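Local coordinates for peptidase S15/CocE/NonD (Thaumarchaeota archaeon SCGC AB-539-E09, PDB 4PF1), which is a serine aminopeptidase of the alpha/beta-hydrolase fold that probably cleaves residues from the N-terminal end of peptides, at residues T33-M38 with I141-K146; P209-Q214 with I253-K258; V574-S579 with Q608-T613. All coordinates share one frame; numbering follows the deposited sequence.

Contact 1: T33-M38 with I141-K146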
loop_
_atom_site.group_PDB
_atom_site.type_symbol
_atom_site.label_atom_id
_atom_site.label_comp_id
_atom_site.label_asym_id
_atom_site.label_seq_id
_atom_site.Cartn_x
_atom_site.Cartn_y
_atom_site.Cartn_z
ATOM N N THR A 33 17.247 1.405 -34.863
ATOM C CA THR A 33 17.004 2.550 -35.741
ATOM C C THR A 33 15.490 2.704 -35.926
ATOM O O THR A 33 14.780 1.710 -36.094
ATOM C CB THR A 33 17.761 2.386 -37.067
ATOM O OG1 THR A 33 19.158 2.308 -36.787
ATOM C CG2 THR A 33 17.508 3.533 -38.041
ATOM N N ARG A 34 14.999 3.948 -35.861
ATOM C CA ARG A 34 13.580 4.252 -35.999
ATOM C C ARG A 34 13.312 4.907 -37.357
ATOM O O ARG A 34 13.744 6.038 -37.594
ATOM C CB ARG A 34 13.121 5.155 -34.839
ATOM C CG ARG A 34 11.613 5.395 -34.770
ATOM C CD ARG A 34 11.256 6.337 -33.632
ATOM N NE ARG A 34 11.424 5.702 -32.323
ATOM C CZ ARG A 34 10.456 5.062 -31.673
ATOM N NH1 ARG A 34 9.236 4.985 -32.192
ATOM N NH2 ARG A 34 10.697 4.503 -30.495
ATOM N N ARG A 35 12.624 4.178 -38.256
ATOM C CA ARG A 35 12.264 4.672 -39.587
ATOM C C ARG A 35 10.784 5.036 -39.634
ATOM O O ARG A 35 9.930 4.182 -39.391
ATOM C CB ARG A 35 12.594 3.633 -40.670
ATOM C CG ARG A 35 13.949 3.838 -41.323
ATOM C CD ARG A 35 14.146 2.917 -42.515
ATOM N NE ARG A 35 13.387 3.359 -43.688
ATOM C CZ ARG A 35 13.572 2.888 -44.919
ATOM N NH1 ARG A 35 14.497 1.964 -45.152
ATOM N NH2 ARG A 35 12.840 3.343 -45.925
ATOM N N GLU A 36 10.482 6.309 -39.924
ATOM C CA GLU A 36 9.107 6.805 -40.011
ATOM C C GLU A 36 8.755 7.028 -41.475
ATOM O O GLU A 36 9.390 7.848 -42.148
ATOM C CB GLU A 36 8.931 8.086 -39.180
ATOM C CG GLU A 36 9.200 7.871 -37.696
ATOM C CD GLU A 36 9.043 9.094 -36.814
ATOM O OE1 GLU A 36 9.651 10.144 -37.131
ATOM O OE2 GLU A 36 8.363 8.982 -35.770
ATOM N N GLU A 37 7.804 6.238 -41.995
ATOM C CA GLU A 37 7.456 6.293 -43.412
ATOM C C GLU A 37 5.969 6.512 -43.649
ATOM O O GLU A 37 5.133 5.907 -42.976
ATOM C CB GLU A 37 7.902 4.999 -44.123
ATOM C CG GLU A 37 9.404 4.742 -44.080
ATOM C CD GLU A 37 10.262 5.600 -44.994
ATOM O OE1 GLU A 37 9.727 6.142 -45.987
ATOM O OE2 GLU A 37 11.480 5.704 -44.730
ATOM N N MET A 38 5.643 7.362 -44.630
ATOM C CA MET A 38 4.268 7.596 -45.063
ATOM C C MET A 38 4.062 6.777 -46.341
ATOM O O MET A 38 4.358 7.252 -47.442
ATOM C CB MET A 38 3.992 9.103 -45.274
ATOM C CG MET A 38 3.911 9.899 -43.974
ATOM S SD MET A 38 2.440 9.528 -42.971
ATOM C CE MET A 38 1.194 10.507 -43.825
ATOM N N ILE A 141 2.693 -4.473 -46.704
ATOM C CA ILE A 141 3.641 -5.600 -46.708
ATOM C C ILE A 141 4.543 -5.533 -47.957
ATOM O O ILE A 141 5.752 -5.754 -47.844
ATOM C CB ILE A 141 2.924 -6.981 -46.576
ATOM C CG1 ILE A 141 2.212 -7.112 -45.206
ATOM C CG2 ILE A 141 3.914 -8.144 -46.785
ATOM C CD1 ILE A 141 1.295 -8.358 -45.053
ATOM N N ASP A 142 3.960 -5.192 -49.126
ATOM C CA ASP A 142 4.685 -5.076 -50.397
ATOM C C ASP A 142 5.777 -4.015 -50.321
ATOM O O ASP A 142 6.892 -4.261 -50.779
ATOM C CB ASP A 142 3.726 -4.768 -51.552
ATOM C CG ASP A 142 4.301 -5.121 -52.910
ATOM O OD1 ASP A 142 4.451 -6.335 -53.195
ATOM O OD2 ASP A 142 4.607 -4.189 -53.683
ATOM N N TRP A 143 5.466 -2.845 -49.725
ATOM C CA TRP A 143 6.442 -1.770 -49.547
ATOM C C TRP A 143 7.545 -2.196 -48.567
ATOM O O TRP A 143 8.719 -1.963 -48.842
ATOM C CB TRP A 143 5.762 -0.486 -49.050
ATOM C CG TRP A 143 6.662 0.719 -49.073
ATOM C CD1 TRP A 143 6.749 1.656 -50.059
ATOM C CD2 TRP A 143 7.623 1.095 -48.074
ATOM N NE1 TRP A 143 7.698 2.599 -49.733
ATOM C CE2 TRP A 143 8.259 2.271 -48.525
ATOM C CE3 TRP A 143 8.020 0.541 -46.842
ATOM C CZ2 TRP A 143 9.254 2.918 -47.782
ATOM C CZ3 TRP A 143 9.017 1.173 -46.115
ATOM C CH2 TRP A 143 9.626 2.343 -46.585
ATOM N N LEU A 144 7.160 -2.793 -47.418
ATOM C CA LEU A 144 8.086 -3.209 -46.360
ATOM C C LEU A 144 9.157 -4.192 -46.860
ATOM O O LEU A 144 10.342 -3.927 -46.667
ATOM C CB LEU A 144 7.329 -3.821 -45.166
ATOM C CG LEU A 144 6.561 -2.846 -44.263
ATOM C CD1 LEU A 144 5.592 -3.592 -43.363
ATOM C CD2 LEU A 144 7.506 -1.985 -43.431
ATOM N N VAL A 145 8.751 -5.303 -47.519
ATOM C CA VAL A 145 9.691 -6.328 -48.009
ATOM C C VAL A 145 10.578 -5.803 -49.169
ATOM O O VAL A 145 11.661 -6.346 -49.393
ATOM C CB VAL A 145 8.994 -7.666 -48.392
ATOM C CG1 VAL A 145 8.357 -8.323 -47.173
ATOM C CG2 VAL A 145 7.972 -7.479 -49.518
ATOM N N LYS A 146 10.120 -4.751 -49.886
ATOM C CA LYS A 146 10.865 -4.155 -51.000
ATOM C C LYS A 146 11.805 -3.031 -50.550
ATOM O O LYS A 146 12.802 -2.779 -51.226
ATOM C CB LYS A 146 9.900 -3.596 -52.063
ATOM C CG LYS A 146 9.356 -4.634 -53.037
ATOM C CD LYS A 146 8.294 -4.017 -53.941
ATOM C CE LYS A 146 7.938 -4.895 -55.117
ATOM N NZ LYS A 146 6.983 -5.969 -54.742
#
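Trp143 meets the strand through the six-membered half of its indole, and both partners, Arg35 and Glu37, converge on CH2, the atom farthest along that ring. Glu37 meets the ring by van der Waals contact, through CG and then its carboxylate: its CG lies 3.5 Å from Trp143 CH2, and its carboxylate is inclined by 33° to the indole plane, with OE1 3.7 Å from Trp143 CZ2. A bend at chi2 (-75°) turns the carboxylate so that both it and CG lie against the benzo ring of Trp143.

The charged part is a salt bridge within the strand. Arg35 offers its guanidinium side-on, NE at 3.2 Å and NH2 at 3.0 Å from the same Glu37 OE2, both from one face of the carboxylate, which holds the guanidinium in a fixed rotation. Arg35 NH2 also comes to the indole edge, 3.4 Å from Trp143 CH2, with the two planes nearly perpendicular (81°), so this is not a stack. Residues two apart on a strand share a side, which lets this pair form; long, amphipathic chains suit a partly exposed place, and the broad indole bridges the distance from helix to strand.

Arg35 NH1 adds a weak hydrogen bond to Asn147 O, at the end of the same helix. Strand 32-40 is one of the two outermost strands of the central mixed sheet within this chain, paired antiparallel with strand 46-54, and helix 133-147 reaches it through Trp143 while Ile141 and Val145 press on strand 154-160.

Contact 2: P209-Q214 with I253-K258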
loop_
_atom_site.group_PDB
_atom_site.type_symbol
_atom_site.label_atom_id
_atom_site.label_comp_id
_atom_site.label_asym_id
_atom_site.label_seq_id
_atom_site.Cartn_x
_atom_site.Cartn_y
_atom_site.Cartn_z
ATOM N N PRO A 209 -18.036 6.565 -24.508
ATOM C CA PRO A 209 -16.763 7.304 -24.346
ATOM C C PRO A 209 -15.718 6.931 -25.401
ATOM O O PRO A 209 -14.992 7.806 -25.874
ATOM C CB PRO A 209 -16.293 6.910 -22.938
ATOM C CG PRO A 209 -17.521 6.427 -22.243
ATOM C CD PRO A 209 -18.334 5.761 -23.306
ATOM N N TYR A 210 -15.667 5.641 -25.794
ATOM C CA TYR A 210 -14.723 5.134 -26.792
ATOM C C TYR A 210 -15.012 5.710 -28.187
ATOM O O TYR A 210 -14.080 6.150 -28.858
ATOM C CB TYR A 210 -14.737 3.598 -26.824
ATOM C CG TYR A 210 -13.794 2.996 -27.841
ATOM C CD1 TYR A 210 -14.241 2.647 -29.114
ATOM C CD2 TYR A 210 -12.464 2.737 -27.522
ATOM C CE1 TYR A 210 -13.379 2.089 -30.054
ATOM C CE2 TYR A 210 -11.595 2.169 -28.453
ATOM C CZ TYR A 210 -12.058 1.844 -29.717
ATOM O OH TYR A 210 -11.215 1.280 -30.637
ATOM N N ALA A 211 -16.292 5.706 -28.625
ATOM C CA ALA A 211 -16.668 6.279 -29.924
ATOM C C ALA A 211 -16.359 7.780 -29.949
ATOM O O ALA A 211 -15.849 8.276 -30.946
ATOM C CB ALA A 211 -18.146 6.035 -30.208
ATOM N N TYR A 212 -16.584 8.477 -28.818
ATOM C CA TYR A 212 -16.300 9.906 -28.671
ATOM C C TYR A 212 -14.805 10.182 -28.818
ATOM O O TYR A 212 -14.424 10.995 -29.645
ATOM C CB TYR A 212 -16.801 10.405 -27.301
ATOM C CG TYR A 212 -16.798 11.910 -27.139
ATOM C CD1 TYR A 212 -15.668 12.580 -26.678
ATOM C CD2 TYR A 212 -17.952 12.655 -27.365
ATOM C CE1 TYR A 212 -15.672 13.962 -26.488
ATOM C CE2 TYR A 212 -17.972 14.037 -27.169
ATOM C CZ TYR A 212 -16.829 14.686 -26.733
ATOM O OH TYR A 212 -16.843 16.048 -26.546
ATOM N N ASN A 213 -13.964 9.498 -28.015
ATOM C CA ASN A 213 -12.510 9.681 -27.999
ATOM C C ASN A 213 -11.857 9.341 -29.340
ATOM O O ASN A 213 -11.076 10.138 -29.852
ATOM C CB ASN A 213 -11.874 8.841 -26.868
ATOM C CG ASN A 213 -12.217 9.328 -25.481
ATOM O OD1 ASN A 213 -12.540 10.496 -25.269
ATOM N ND2 ASN A 213 -12.160 8.438 -24.500
ATOM N N GLN A 214 -12.192 8.185 -29.919
ATOM C CA GLN A 214 -11.611 7.729 -31.184
ATOM C C GLN A 214 -12.198 8.431 -32.424
ATOM O O GLN A 214 -11.584 8.360 -33.494
ATOM C CB GLN A 214 -11.795 6.201 -31.341
ATOM C CG GLN A 214 -11.055 5.351 -30.297
ATOM C CD GLN A 214 -9.555 5.403 -30.450
ATOM O OE1 GLN A 214 -8.844 5.925 -29.594
ATOM N NE2 GLN A 214 -9.040 4.847 -31.536
ATOM N N ILE A 253 -21.023 12.017 -34.675
ATOM C CA ILE A 253 -20.047 10.920 -34.572
ATOM C C ILE A 253 -20.649 9.673 -35.258
ATOM O O ILE A 253 -21.711 9.194 -34.858
ATOM C CB ILE A 253 -19.607 10.680 -33.095
ATOM C CG1 ILE A 253 -18.668 11.823 -32.624
ATOM C CG2 ILE A 253 -18.929 9.307 -32.919
ATOM C CD1 ILE A 253 -18.703 12.113 -31.157
ATOM N N GLY A 254 -19.978 9.221 -36.320
ATOM C CA GLY A 254 -20.405 8.131 -37.196
ATOM C C GLY A 254 -20.779 6.806 -36.563
ATOM O O GLY A 254 -21.805 6.224 -36.929
ATOM N N PHE A 255 -19.938 6.287 -35.638
ATOM C CA PHE A 255 -20.216 4.990 -35.018
ATOM C C PHE A 255 -21.439 5.038 -34.100
ATOM O O PHE A 255 -22.150 4.037 -34.018
ATOM C CB PHE A 255 -18.997 4.416 -34.277
ATOM C CG PHE A 255 -19.157 2.960 -33.900
ATOM C CD1 PHE A 255 -19.530 2.013 -34.851
ATOM C CD2 PHE A 255 -18.957 2.537 -32.590
ATOM C CE1 PHE A 255 -19.689 0.669 -34.499
ATOM C CE2 PHE A 255 -19.119 1.194 -32.240
ATOM C CZ PHE A 255 -19.485 0.270 -33.195
ATOM N N TRP A 256 -21.718 6.196 -33.444
ATOM C CA TRP A 256 -22.925 6.334 -32.617
ATOM C C TRP A 256 -24.177 6.274 -33.505
ATOM O O TRP A 256 -25.159 5.624 -33.137
ATOM C CB TRP A 256 -22.916 7.630 -31.777
ATOM C CG TRP A 256 -24.261 7.983 -31.194
ATOM C CD1 TRP A 256 -25.007 9.090 -31.472
ATOM C CD2 TRP A 256 -25.072 7.158 -30.339
ATOM N NE1 TRP A 256 -26.208 9.035 -30.802
ATOM C CE2 TRP A 256 -26.282 7.851 -30.112
ATOM C CE3 TRP A 256 -24.893 5.897 -29.741
ATOM C CZ2 TRP A 256 -27.290 7.346 -29.282
ATOM C CZ3 TRP A 256 -25.892 5.398 -28.918
ATOM C CH2 TRP A 256 -27.076 6.116 -28.699
ATOM N N LYS A 257 -24.119 6.926 -34.689
ATOM C CA LYS A 257 -25.203 6.915 -35.677
ATOM C C LYS A 257 -25.494 5.476 -36.112
ATOM O O LYS A 257 -26.655 5.101 -36.222
ATOM C CB LYS A 257 -24.849 7.790 -36.894
ATOM C CG LYS A 257 -24.704 9.276 -36.565
ATOM C CD LYS A 257 -24.249 10.092 -37.779
ATOM C CE LYS A 257 -25.401 10.693 -38.553
ATOM N NZ LYS A 257 -26.039 11.820 -37.822
ATOM N N LYS A 258 -24.434 4.655 -36.272
ATOM C CA LYS A 258 -24.542 3.233 -36.621
ATOM C C LYS A 258 -25.158 2.421 -35.465
ATOM O O LYS A 258 -26.030 1.587 -35.708
ATOM C CB LYS A 258 -23.164 2.660 -36.993
ATOM C CG LYS A 258 -22.602 3.198 -38.308
ATOM C CD LYS A 258 -21.130 2.848 -38.460
ATOM C CE LYS A 258 -20.538 3.411 -39.728
ATOM N NZ LYS A 258 -19.062 3.241 -39.767
#
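Ala211 presents its methyl to the space between Ile253 and the ring of Phe255, and its small size lets the two backbones approach to 6.3 Å between the CA atoms of Ala211 and Phe255. Ala211 CB meets the ring at the edge, near the ring plane, 4.3 Å from Phe255 CD2. Ile253 uses its two branches separately. Ile253 CG2 lies 3.8 Å from Ala211 O, while the longer branch, with CG1 anti to the carbonyl carbon (chi1 -73°), carries Ile253 CD1 to 3.9 Å from Tyr212 CD2. The CB of Tyr212 points away from the other helix, yet CD2 of its ring is still reached, Ile253 CD1 approaching it obliquely.

The two helices, 204-215 and the start of 254-261, belong to the insertion between strands 178-184 and 287-292 of the alpha/beta-hydrolase sheet, with Ile253 in the N-cap position. Isoleucine has no side-chain acceptor to offer the helix end, and Glu215 OE1 takes the amide of Phe255 in that first turn. Phe255 also meets Trp196 edge-to-face. From a second subunit, Phe23 sets its ring at about 90° to Tyr212 and packs on Ile253, while Asp18 of that subunit forms a salt bridge with Lys258.

Contact 3: V574-S579 with Q608-T613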
loop_
_atom_site.group_PDB
_atom_site.type_symbol
_atom_site.label_atom_id
_atom_site.label_comp_id
_atom_site.label_asym_id
_atom_site.label_seq_id
_atom_site.Cartn_x
_atom_site.Cartn_y
_atom_site.Cartn_z
ATOM N N VAL A 574 -25.038 -20.359 -8.822
ATOM C CA VAL A 574 -25.726 -19.726 -9.934
ATOM C C VAL A 574 -26.487 -18.502 -9.391
ATOM O O VAL A 574 -27.251 -18.626 -8.427
ATOM C CB VAL A 574 -26.652 -20.710 -10.706
ATOM C CG1 VAL A 574 -27.561 -19.970 -11.690
ATOM C CG2 VAL A 574 -25.833 -21.771 -11.431
ATOM N N GLN A 575 -26.232 -17.323 -9.976
ATOM C CA GLN A 575 -26.928 -16.086 -9.623
ATOM C C GLN A 575 -27.671 -15.556 -10.846
ATOM O O GLN A 575 -27.115 -15.557 -11.945
ATOM C CB GLN A 575 -25.956 -15.032 -9.063
ATOM C CG GLN A 575 -25.612 -15.244 -7.585
ATOM C CD GLN A 575 -24.753 -14.147 -6.989
ATOM O OE1 GLN A 575 -24.768 -12.990 -7.423
ATOM N NE2 GLN A 575 -24.019 -14.479 -5.939
ATOM N N VAL A 576 -28.954 -15.180 -10.672
ATOM C CA VAL A 576 -29.784 -14.631 -11.755
ATOM C C VAL A 576 -30.342 -13.249 -11.332
ATOM O O VAL A 576 -30.888 -13.103 -10.238
ATOM C CB VAL A 576 -30.905 -15.612 -12.216
ATOM C CG1 VAL A 576 -31.972 -14.902 -13.059
ATOM C CG2 VAL A 576 -30.314 -16.786 -12.992
ATOM N N GLN A 577 -30.176 -12.244 -12.209
ATOM C CA GLN A 577 -30.654 -10.879 -11.986
ATOM C C GLN A 577 -31.161 -10.273 -13.310
ATOM O O GLN A 577 -31.034 -10.917 -14.355
ATOM C CB GLN A 577 -29.563 -10.008 -11.334
ATOM C CG GLN A 577 -28.236 -9.979 -12.082
ATOM C CD GLN A 577 -27.153 -9.323 -11.270
ATOM O OE1 GLN A 577 -26.801 -9.776 -10.181
ATOM N NE2 GLN A 577 -26.580 -8.249 -11.794
ATOM N N SER A 578 -31.763 -9.063 -13.263
ATOM C CA SER A 578 -32.368 -8.447 -14.451
ATOM C C SER A 578 -31.719 -7.110 -14.883
ATOM O O SER A 578 -32.249 -6.428 -15.768
ATOM C CB SER A 578 -33.863 -8.251 -14.238
ATOM O OG SER A 578 -34.559 -9.482 -14.314
ATOM N N SER A 579 -30.567 -6.762 -14.289
ATOM C CA SER A 579 -29.808 -5.555 -14.627
ATOM C C SER A 579 -28.334 -5.732 -14.255
ATOM O O SER A 579 -28.010 -6.513 -13.360
ATOM C CB SER A 579 -30.395 -4.320 -13.946
ATOM O OG SER A 579 -30.544 -4.488 -12.549
ATOM N N GLN A 608 -40.465 -11.015 -11.566
ATOM C CA GLN A 608 -39.709 -12.022 -12.311
ATOM C C GLN A 608 -39.778 -13.370 -11.630
ATOM O O GLN A 608 -39.668 -13.449 -10.407
ATOM C CB GLN A 608 -38.230 -11.601 -12.485
ATOM C CG GLN A 608 -37.982 -10.089 -12.669
ATOM C CD GLN A 608 -38.409 -9.577 -14.023
ATOM O OE1 GLN A 608 -39.593 -9.536 -14.353
ATOM N NE2 GLN A 608 -37.457 -9.104 -14.802
ATOM N N ARG A 609 -39.934 -14.440 -12.426
ATOM C CA ARG A 609 -40.033 -15.800 -11.905
ATOM C C ARG A 609 -39.167 -16.758 -12.695
ATOM O O ARG A 609 -39.368 -16.907 -13.898
ATOM C CB ARG A 609 -41.492 -16.290 -11.936
ATOM C CG ARG A 609 -42.397 -15.673 -10.890
ATOM C CD ARG A 609 -43.831 -16.095 -11.130
ATOM N NE ARG A 609 -44.748 -15.495 -10.164
ATOM C CZ ARG A 609 -46.064 -15.679 -10.172
ATOM N NH1 ARG A 609 -46.628 -16.450 -11.094
ATOM N NH2 ARG A 609 -46.826 -15.097 -9.258
ATOM N N VAL A 610 -38.221 -17.427 -12.018
ATOM C CA VAL A 610 -37.391 -18.456 -12.637
ATOM C C VAL A 610 -38.011 -19.812 -12.263
ATOM O O VAL A 610 -37.974 -20.218 -11.096
ATOM C CB VAL A 610 -35.892 -18.332 -12.256
ATOM C CG1 VAL A 610 -35.111 -19.578 -12.665
ATOM C CG2 VAL A 610 -35.276 -17.083 -12.886
ATOM N N TRP A 611 -38.646 -20.465 -13.250
ATOM C CA TRP A 611 -39.379 -21.715 -13.056
ATOM C C TRP A 611 -38.463 -22.940 -13.025
ATOM O O TRP A 611 -37.456 -22.985 -13.727
ATOM C CB TRP A 611 -40.460 -21.863 -14.133
ATOM C CG TRP A 611 -41.629 -20.938 -13.925
ATOM C CD1 TRP A 611 -41.637 -19.579 -14.055
ATOM C CD2 TRP A 611 -42.957 -21.312 -13.530
ATOM N NE1 TRP A 611 -42.885 -19.082 -13.758
ATOM C CE2 TRP A 611 -43.714 -20.124 -13.428
ATOM C CE3 TRP A 611 -43.584 -22.541 -13.260
ATOM C CZ2 TRP A 611 -45.076 -20.131 -13.103
ATOM C CZ3 TRP A 611 -44.928 -22.545 -12.919
ATOM C CH2 TRP A 611 -45.657 -21.350 -12.831
ATOM N N ARG A 612 -38.826 -23.933 -12.198
ATOM C CA ARG A 612 -38.052 -25.162 -11.997
ATOM C C ARG A 612 -38.997 -26.353 -11.787
ATOM O O ARG A 612 -39.201 -26.810 -10.658
ATOM C CB ARG A 612 -37.077 -25.005 -10.808
ATOM C CG ARG A 612 -37.618 -24.133 -9.672
ATOM C CD ARG A 612 -36.726 -24.175 -8.460
ATOM N NE ARG A 612 -37.208 -23.277 -7.410
ATOM C CZ ARG A 612 -38.051 -23.633 -6.447
ATOM N NH1 ARG A 612 -38.516 -24.876 -6.388
ATOM N NH2 ARG A 612 -38.431 -22.752 -5.532
ATOM N N THR A 613 -39.621 -26.809 -12.884
ATOM C CA THR A 613 -40.582 -27.920 -12.883
ATOM C C THR A 613 -40.191 -28.940 -13.955
ATOM O O THR A 613 -39.296 -28.664 -14.747
ATOM C CB THR A 613 -42.020 -27.394 -13.126
ATOM O OG1 THR A 613 -42.100 -26.830 -14.435
ATOM C CG2 THR A 613 -42.462 -26.366 -12.095
#
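The flat amide of Gln608 approaches the hydroxyl of Ser578, with NE2 3.0 Å from Ser578 OG; the amide is probably turned over in the model, so the identity of the atom facing the serine is uncertain. The approach is made by the end of a chain bent at chi2 (-73°), and Gln608 CG comes alongside as well, 3.8 Å from Ser578 OG. The serine hydroxyl has a clearer partner in Tyr428 OH. A small hydroxyl residue suits this buried place because it leaves room for the glutamine and can share a polar cluster with the tyrosine.

The second amide, that of Gln577, is turned toward its own chain. Its NE2 donates to Ser579 O at 2.7 Å, tilted 28° from the amide plane, and its OE1 accepts from Lys506, so both ends of the amide are occupied where the strand gives way to loop.

Two residues from the Ser578-Gln608 pair, the contact becomes apolar: Val576 CG1 and Val610 CG2 lie 4.0 Å apart. Val576 sets CG1 anti to the backbone N (chi1 165°), and the compact branched chains fill the gap between the backbones. Trp473 and Leu471 of strand 471-474 close round the valines, Trp503 of strand 502-510 covers Ser578 and Gln608, and strand 425-430 pairs with strand 606-625, so the contact joins two antiparallel sheets, consistent with the galactose-binding-like beta-sandwich (jelly-roll) domain of this family.

In the fold
The three contacts follow one another along the chain, each closing before the next opens. Contact 1 lies at the outer strand of the mixed sheet in the alpha/beta-hydrolase part, contact 2 between helices inserted between strands 178-184 and 287-292 of that sheet, and contact 3 between two antiparallel sheets of the C-terminal non-catalytic domain. The centres of contacts 1 and 3 are 56 Å apart, on opposite sides of the chain's centre; the centre of contact 2 is 31 Å from that of contact 1 and 34 Å from that of contact 3. They therefore sample three separate parts of the molecule, of which only contact 2 is touched by another subunit.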